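Local coordinates for RagB/SusD domain protein (Flavobacterium johnsoniae, PDB 5J90) that binds chitin as a SusD homologue, probably at the outer-membrane surface, within a polysaccharide utilization system that converts chitin, at residues S153-Y158 / R498-V503; A374-D379 / V403-D408. All blocks are in the same frame, centred on the assembly; numbering follows the deposited sequence.

Interaction 1 (S153-Y158 / R498-V503). With EDO (1,2-ethanediol), chain E.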
loop_
_atom_site.group_PDB
_atom_site.type_symbol
_atom_site.label_atom_id
_atom_site.label_comp_id
_atom_site.label_asym_id
_atom_site.label_seq_id
_atom_site.Cartn_x
_atom_site.Cartn_y
_atom_site.Cartn_z
ATOM N N SER A 153 12.086 -8.484 -0.744
ATOM C CA SER A 153 10.886 -7.669 -0.892
ATOM C C SER A 153 10.820 -7.133 -2.322
ATOM O O SER A 153 11.839 -7.021 -3.004
ATOM C CB SER A 153 10.879 -6.501 0.091
ATOM O OG SER A 153 11.843 -5.533 -0.297
ATOM N N GLN A 154 9.622 -6.802 -2.781
ATOM C CA GLN A 154 9.520 -6.217 -4.111
ATOM C C GLN A 154 10.302 -4.908 -4.234
ATOM O O GLN A 154 10.905 -4.638 -5.274
ATOM C CB GLN A 154 8.070 -6.014 -4.510
ATOM C CG GLN A 154 7.928 -5.498 -5.941
ATOM C CD GLN A 154 6.480 -5.371 -6.344
ATOM O OE1 GLN A 154 5.771 -4.491 -5.853
ATOM N NE2 GLN A 154 6.015 -6.264 -7.224
ATOM N N GLU A 155 10.294 -4.103 -3.174
ATOM C CA GLU A 155 11.074 -2.869 -3.155
ATOM C C GLU A 155 12.557 -3.135 -3.428
ATOM O O GLU A 155 13.200 -2.427 -4.207
ATOM C CB GLU A 155 10.872 -2.161 -1.812
ATOM C CG GLU A 155 11.522 -0.767 -1.706
ATOM C CD GLU A 155 12.899 -0.765 -1.055
ATOM O OE1 GLU A 155 13.277 -1.760 -0.395
ATOM O OE2 GLU A 155 13.617 0.254 -1.201
ATOM N N GLU A 156 13.097 -4.156 -2.771
ATOM C CA GLU A 156 14.480 -4.576 -2.977
ATOM C C GLU A 156 14.722 -5.090 -4.392
ATOM O O GLU A 156 15.758 -4.787 -4.998
ATOM C CB GLU A 156 14.857 -5.675 -1.973
ATOM C CG GLU A 156 15.041 -5.154 -0.553
ATOM C CD GLU A 156 14.954 -6.253 0.503
ATOM O OE1 GLU A 156 14.681 -7.441 0.189
ATOM O OE2 GLU A 156 15.160 -5.914 1.689
ATOM N N VAL A 157 13.781 -5.873 -4.915
ATOM C CA VAL A 157 13.937 -6.407 -6.270
ATOM C C VAL A 157 14.010 -5.277 -7.298
ATOM O O VAL A 157 14.874 -5.284 -8.180
ATOM C CB VAL A 157 12.834 -7.423 -6.630
ATOM C CG1 VAL A 157 12.995 -7.890 -8.075
ATOM C CG2 VAL A 157 12.884 -8.621 -5.676
ATOM N N TYR A 158 13.120 -4.298 -7.180
ATOM C CA TYR A 158 13.137 -3.165 -8.109
ATOM C C TYR A 158 14.467 -2.404 -8.060
ATOM O O TYR A 158 15.038 -2.080 -9.104
ATOM C CB TYR A 158 11.920 -2.243 -7.897
ATOM C CG TYR A 158 10.793 -2.583 -8.858
ATOM C CD1 TYR A 158 10.016 -3.724 -8.674
ATOM C CD2 TYR A 158 10.548 -1.802 -9.989
ATOM C CE1 TYR A 158 9.011 -4.062 -9.571
ATOM C CE2 TYR A 158 9.546 -2.129 -10.892
ATOM C CZ TYR A 158 8.790 -3.265 -10.690
ATOM O OH TYR A 158 7.807 -3.571 -11.612
ATOM N N ARG A 498 -2.276 -6.166 -2.026
ATOM C CA ARG A 498 -1.530 -5.356 -2.995
ATOM C C ARG A 498 -0.024 -5.494 -2.852
ATOM O O ARG A 498 0.518 -5.416 -1.740
ATOM C CB ARG A 498 -1.928 -3.883 -2.856
ATOM C CG ARG A 498 -3.301 -3.595 -3.415
ATOM C CD ARG A 498 -3.861 -2.255 -2.919
ATOM N NE ARG A 498 -5.146 -2.009 -3.566
ATOM C CZ ARG A 498 -5.301 -1.344 -4.704
ATOM N NH1 ARG A 498 -4.251 -0.808 -5.311
ATOM N NH2 ARG A 498 -6.521 -1.209 -5.228
ATOM N N VAL A 499 0.655 -5.713 -3.975
ATOM C CA VAL A 499 2.118 -5.687 -3.991
ATOM C C VAL A 499 2.606 -4.257 -3.743
ATOM O O VAL A 499 1.833 -3.292 -3.853
ATOM C CB VAL A 499 2.731 -6.254 -5.301
ATOM C CG1 VAL A 499 2.216 -7.667 -5.560
ATOM C CG2 VAL A 499 2.448 -5.346 -6.504
ATOM N N TRP A 500 3.884 -4.124 -3.401
ATOM C CA TRP A 500 4.478 -2.839 -3.029
ATOM C C TRP A 500 4.187 -1.676 -3.985
ATOM O O TRP A 500 3.799 -0.593 -3.525
ATOM C CB TRP A 500 5.979 -3.052 -2.802
ATOM C CG TRP A 500 6.858 -1.840 -2.750
ATOM C CD1 TRP A 500 7.066 -1.005 -1.687
ATOM C CD2 TRP A 500 7.694 -1.356 -3.810
ATOM N NE1 TRP A 500 7.975 -0.022 -2.029
ATOM C CE2 TRP A 500 8.373 -0.217 -3.328
ATOM C CE3 TRP A 500 7.932 -1.777 -5.122
ATOM C CZ2 TRP A 500 9.269 0.511 -4.118
ATOM C CZ3 TRP A 500 8.815 -1.057 -5.904
ATOM C CH2 TRP A 500 9.477 0.075 -5.400
ATOM N N TRP A 501 4.348 -1.857 -5.298
ATOM C CA TRP A 501 4.100 -0.716 -6.194
ATOM C C TRP A 501 2.614 -0.412 -6.383
ATOM O O TRP A 501 2.259 0.684 -6.817
ATOM C CB TRP A 501 4.817 -0.834 -7.558
ATOM C CG TRP A 501 4.515 -2.081 -8.369
ATOM C CD1 TRP A 501 5.383 -3.115 -8.592
ATOM C CD2 TRP A 501 3.309 -2.405 -9.091
ATOM N NE1 TRP A 501 4.792 -4.074 -9.388
ATOM C CE2 TRP A 501 3.522 -3.665 -9.714
ATOM C CE3 TRP A 501 2.082 -1.760 -9.288
ATOM C CZ2 TRP A 501 2.544 -4.298 -10.494
ATOM C CZ3 TRP A 501 1.111 -2.389 -10.067
ATOM C CH2 TRP A 501 1.348 -3.652 -10.657
ATOM N N ASP A 502 1.749 -1.367 -6.047
ATOM C CA ASP A 502 0.307 -1.250 -6.279
ATOM C C ASP A 502 -0.386 -0.601 -5.088
ATOM O O ASP A 502 -1.402 -1.083 -4.595
ATOM C CB ASP A 502 -0.269 -2.652 -6.558
ATOM C CG ASP A 502 -1.692 -2.630 -7.084
ATOM O OD1 ASP A 502 -2.110 -1.583 -7.627
ATOM O OD2 ASP A 502 -2.372 -3.682 -6.963
ATOM N N VAL A 503 0.168 0.513 -4.632
ATOM C CA VAL A 503 -0.339 1.167 -3.431
ATOM C C VAL A 503 -1.728 1.755 -3.673
ATOM O O VAL A 503 -2.045 2.230 -4.772
ATOM C CB VAL A 503 0.667 2.242 -2.945
ATOM C CG1 VAL A 503 0.893 3.273 -4.001
ATOM C CG2 VAL A 503 0.210 2.887 -1.638
HETATM C C1 EDO E . -6.590 3.376 -6.600
HETATM O O1 EDO E . -8.017 3.223 -6.739
HETATM C C2 EDO E . -5.950 2.056 -6.197
HETATM O O2 EDO E . -6.301 0.984 -7.089
#
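Gln154 reaches out of the first turn of its helix and puts its amide oxygen into the beta turn formed by Val499 to Asp502. With CG anti to the backbone N (chi1 -176°) and the chain extended beyond it, OE1 accepts a hydrogen bond from Trp501 N at 3.0 Å, almost in line with the amide C=O. The amide lies nearly parallel to the Trp501 indole, 11° between planes, while the same OE1 sits at the edge of the Trp500 ring, 3.5 Å from its CE3.

In Trp500, CG is anti to the backbone N (chi1 165°), which carries the indole toward the helix start, to Glu155 and Tyr158. Glu155 CB stands over one face, 3.6 Å from the centroid of the five-membered ring, a CH-pi contact; the Glu155 chain then bends at chi2 and carries its carboxylate away to Lys218. Tyr158 completes an aromatic cluster, its CG 3.9 Å from Trp500 CZ3 and its CE1 3.9 Å from Trp501 CD1, both rings met obliquely. On helix 113-134, Asp132 OD1 is hydrogen-bonded to both Trp501 NE1 and Tyr158 OH, tying the two rings together, and Thr131 OG1 to Gln154 NE2.

The helix start, capped by a Ser153-Glu156 capping box, and the C-terminal loop thus meet in a buried contact, touched by helices 113-134, 196-213 and 432-442, with Asn504 and Pro506 of the second subunit packing on Trp500 and Glu155.

Interaction 2 (A374-D379 / V403-D408)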
loop_
_atom_site.group_PDB
_atom_site.type_symbol
_atom_site.label_atom_id
_atom_site.label_comp_id
_atom_site.label_asym_id
_atom_site.label_seq_id
_atom_site.Cartn_x
_atom_site.Cartn_y
_atom_site.Cartn_z
ATOM N N ALA A 374 -4.435 9.608 -38.914
ATOM C CA ALA A 374 -4.734 11.022 -38.718
ATOM C C ALA A 374 -6.192 11.263 -38.321
ATOM O O ALA A 374 -6.473 12.025 -37.393
ATOM C CB ALA A 374 -4.373 11.828 -39.963
ATOM N N GLY A 375 -7.114 10.611 -39.022
ATOM C CA GLY A 375 -8.532 10.756 -38.740
ATOM C C GLY A 375 -8.922 10.154 -37.404
ATOM O O GLY A 375 -9.757 10.699 -36.678
ATOM N N TYR A 376 -8.321 9.009 -37.095
ATOM C CA TYR A 376 -8.551 8.317 -35.828
ATOM C C TYR A 376 -8.088 9.183 -34.654
ATOM O O TYR A 376 -8.811 9.351 -33.671
ATOM C CB TYR A 376 -7.791 6.991 -35.862
ATOM C CG TYR A 376 -7.898 6.117 -34.631
ATOM C CD1 TYR A 376 -6.978 6.237 -33.590
ATOM C CD2 TYR A 376 -8.884 5.146 -34.525
ATOM C CE1 TYR A 376 -7.052 5.421 -32.469
ATOM C CE2 TYR A 376 -8.971 4.324 -33.397
ATOM C CZ TYR A 376 -8.047 4.473 -32.376
ATOM O OH TYR A 376 -8.119 3.663 -31.267
ATOM N N ILE A 377 -6.896 9.749 -34.801
ATOM C CA ILE A 377 -6.287 10.610 -33.799
ATOM C C ILE A 377 -7.092 11.893 -33.566
ATOM O O ILE A 377 -7.156 12.400 -32.446
ATOM C CB ILE A 377 -4.843 10.943 -34.211
ATOM C CG1 ILE A 377 -3.945 9.717 -34.000
ATOM C CG2 ILE A 377 -4.315 12.149 -33.455
ATOM C CD1 ILE A 377 -2.593 9.834 -34.663
ATOM N N ALA A 378 -7.733 12.400 -34.618
ATOM C CA ALA A 378 -8.478 13.652 -34.503
ATOM C C ALA A 378 -9.933 13.477 -34.057
ATOM O O ALA A 378 -10.621 14.463 -33.789
ATOM C CB ALA A 378 -8.418 14.423 -35.822
ATOM N N ASP A 379 -10.401 12.235 -33.958
ATOM C CA ASP A 379 -11.808 11.984 -33.662
ATOM C C ASP A 379 -12.160 12.249 -32.200
ATOM O O ASP A 379 -11.628 11.600 -31.296
ATOM C CB ASP A 379 -12.196 10.558 -34.054
ATOM C CG ASP A 379 -13.685 10.312 -33.927
ATOM O OD1 ASP A 379 -14.195 10.314 -32.790
ATOM O OD2 ASP A 379 -14.351 10.119 -34.970
ATOM N N VAL A 403 -14.337 7.542 -23.100
ATOM C CA VAL A 403 -13.378 8.574 -23.443
ATOM C C VAL A 403 -13.129 8.491 -24.949
ATOM O O VAL A 403 -13.137 7.400 -25.528
ATOM C CB VAL A 403 -12.051 8.379 -22.649
ATOM C CG1 VAL A 403 -11.374 7.068 -23.027
ATOM C CG2 VAL A 403 -11.114 9.546 -22.852
ATOM N N THR A 404 -12.929 9.635 -25.587
ATOM C CA THR A 404 -12.634 9.657 -27.012
ATOM C C THR A 404 -11.129 9.568 -27.244
ATOM O O THR A 404 -10.331 9.663 -26.307
ATOM C CB THR A 404 -13.134 10.954 -27.669
ATOM O OG1 THR A 404 -12.454 12.063 -27.080
ATOM C CG2 THR A 404 -14.629 11.112 -27.468
ATOM N N VAL A 405 -10.736 9.417 -28.501
ATOM C CA VAL A 405 -9.324 9.365 -28.838
ATOM C C VAL A 405 -8.674 10.746 -28.802
ATOM O O VAL A 405 -7.577 10.905 -28.271
ATOM C CB VAL A 405 -9.088 8.730 -30.226
ATOM C CG1 VAL A 405 -7.609 8.773 -30.570
ATOM C CG2 VAL A 405 -9.587 7.294 -30.255
ATOM N N ALA A 406 -9.353 11.749 -29.364
ATOM C CA ALA A 406 -8.752 13.065 -29.573
ATOM C C ALA A 406 -8.213 13.707 -28.300
ATOM O O ALA A 406 -8.882 13.718 -27.265
ATOM C CB ALA A 406 -9.756 14.008 -30.247
ATOM N N TRP A 407 -7.007 14.252 -28.400
ATOM C CA TRP A 407 -6.419 14.988 -27.291
ATOM C C TRP A 407 -7.191 16.271 -27.045
ATOM O O TRP A 407 -7.553 16.989 -27.981
ATOM C CB TRP A 407 -4.960 15.325 -27.581
ATOM C CG TRP A 407 -4.234 15.849 -26.379
ATOM C CD1 TRP A 407 -3.989 17.156 -26.061
ATOM C CD2 TRP A 407 -3.667 15.064 -25.324
ATOM N NE1 TRP A 407 -3.303 17.231 -24.868
ATOM C CE2 TRP A 407 -3.085 15.960 -24.405
ATOM C CE3 TRP A 407 -3.586 13.692 -25.077
ATOM C CZ2 TRP A 407 -2.440 15.523 -23.252
ATOM C CZ3 TRP A 407 -2.942 13.260 -23.929
ATOM C CH2 TRP A 407 -2.374 14.172 -23.037
ATOM N N ASP A 408 -7.436 16.554 -25.775
ATOM C CA ASP A 408 -8.044 17.806 -25.349
ATOM C C ASP A 408 -7.112 18.432 -24.323
ATOM O O ASP A 408 -6.958 17.910 -23.220
ATOM C CB ASP A 408 -9.412 17.522 -24.727
ATOM C CG ASP A 408 -10.118 18.779 -24.240
ATOM O OD1 ASP A 408 -9.535 19.883 -24.314
ATOM O OD2 ASP A 408 -11.268 18.648 -23.769
HETATM O O HOH W 1 -5.342 13.699 -30.624
HETATM O O HOH W 2 -12.695 8.832 -30.588
#
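Val405 carries the largest share of this contact, fitting its two methyls against Tyr376 in the last turn of helix 373-378. The two side chains cross at about a right angle. CG2 lies over one face of the tyrosine ring, offset toward the rim and 3.9 Å from Tyr376 CZ, in a CH-pi contact, while CG1 touches both Tyr376 O, at 3.4 Å, and the ring at CE1. The valine holds CG1 anti to its backbone N (chi1 177°), which brings both methyls to the tyrosine. Tyr376 OH continues past the valine to Gln423 on helix 413-428.

Asp379, which follows Ala378, contributes chiefly through its carbonyl. Ala406 N donates to Asp379 O at 3.0 Å, approaching from above the carbonyl plane with an N-H...O angle of 145°. Ala406 CB lies close by, 3.2 Å from Asp379 O, and Ala406 CA makes a C-H...O contact with Ile377 O. Two waters extend the join. One accepts from Trp407 N and donates to Ile377 O; the other accepts from Val405 N, lies 3.0 Å from Asp379 OD1 and probably donates to it. That OD1 also hydrogen-bonds to Thr381 N, and Asp379 OD2 makes a salt bridge with Lys382.

Ile377 O, in the last turn, thus reaches Trp407 N through water, and Asp379 O just beyond accepts from Ala406 N directly. The arrangement is a helix C-terminus docked on a loop, within the helix-rich SusD-like fold, with helices 353-368 and 413-428 beside it.

In the fold
Following the chain from the N terminus, the first segment met is 153-158, at the start of helix 154-177; its partner 498-503 comes only near the C terminus, so interaction 1 closes a long loop of 339 intervening residues, largely helical where regular. Interaction 2 falls wholly within that span: 23 residues without helix or strand separate its two segments, and 403-408 returns to helix 373-378 before helix 413-428 begins. The contacts therefore nest without crossing. The centres of interactions 1 and 2 are 35 Å apart, and the two do not touch. Interaction 1 joins an early helix to the C-terminal loop near the second subunit; interaction 2, which no other chain touches, ties a local excursion to its own helix.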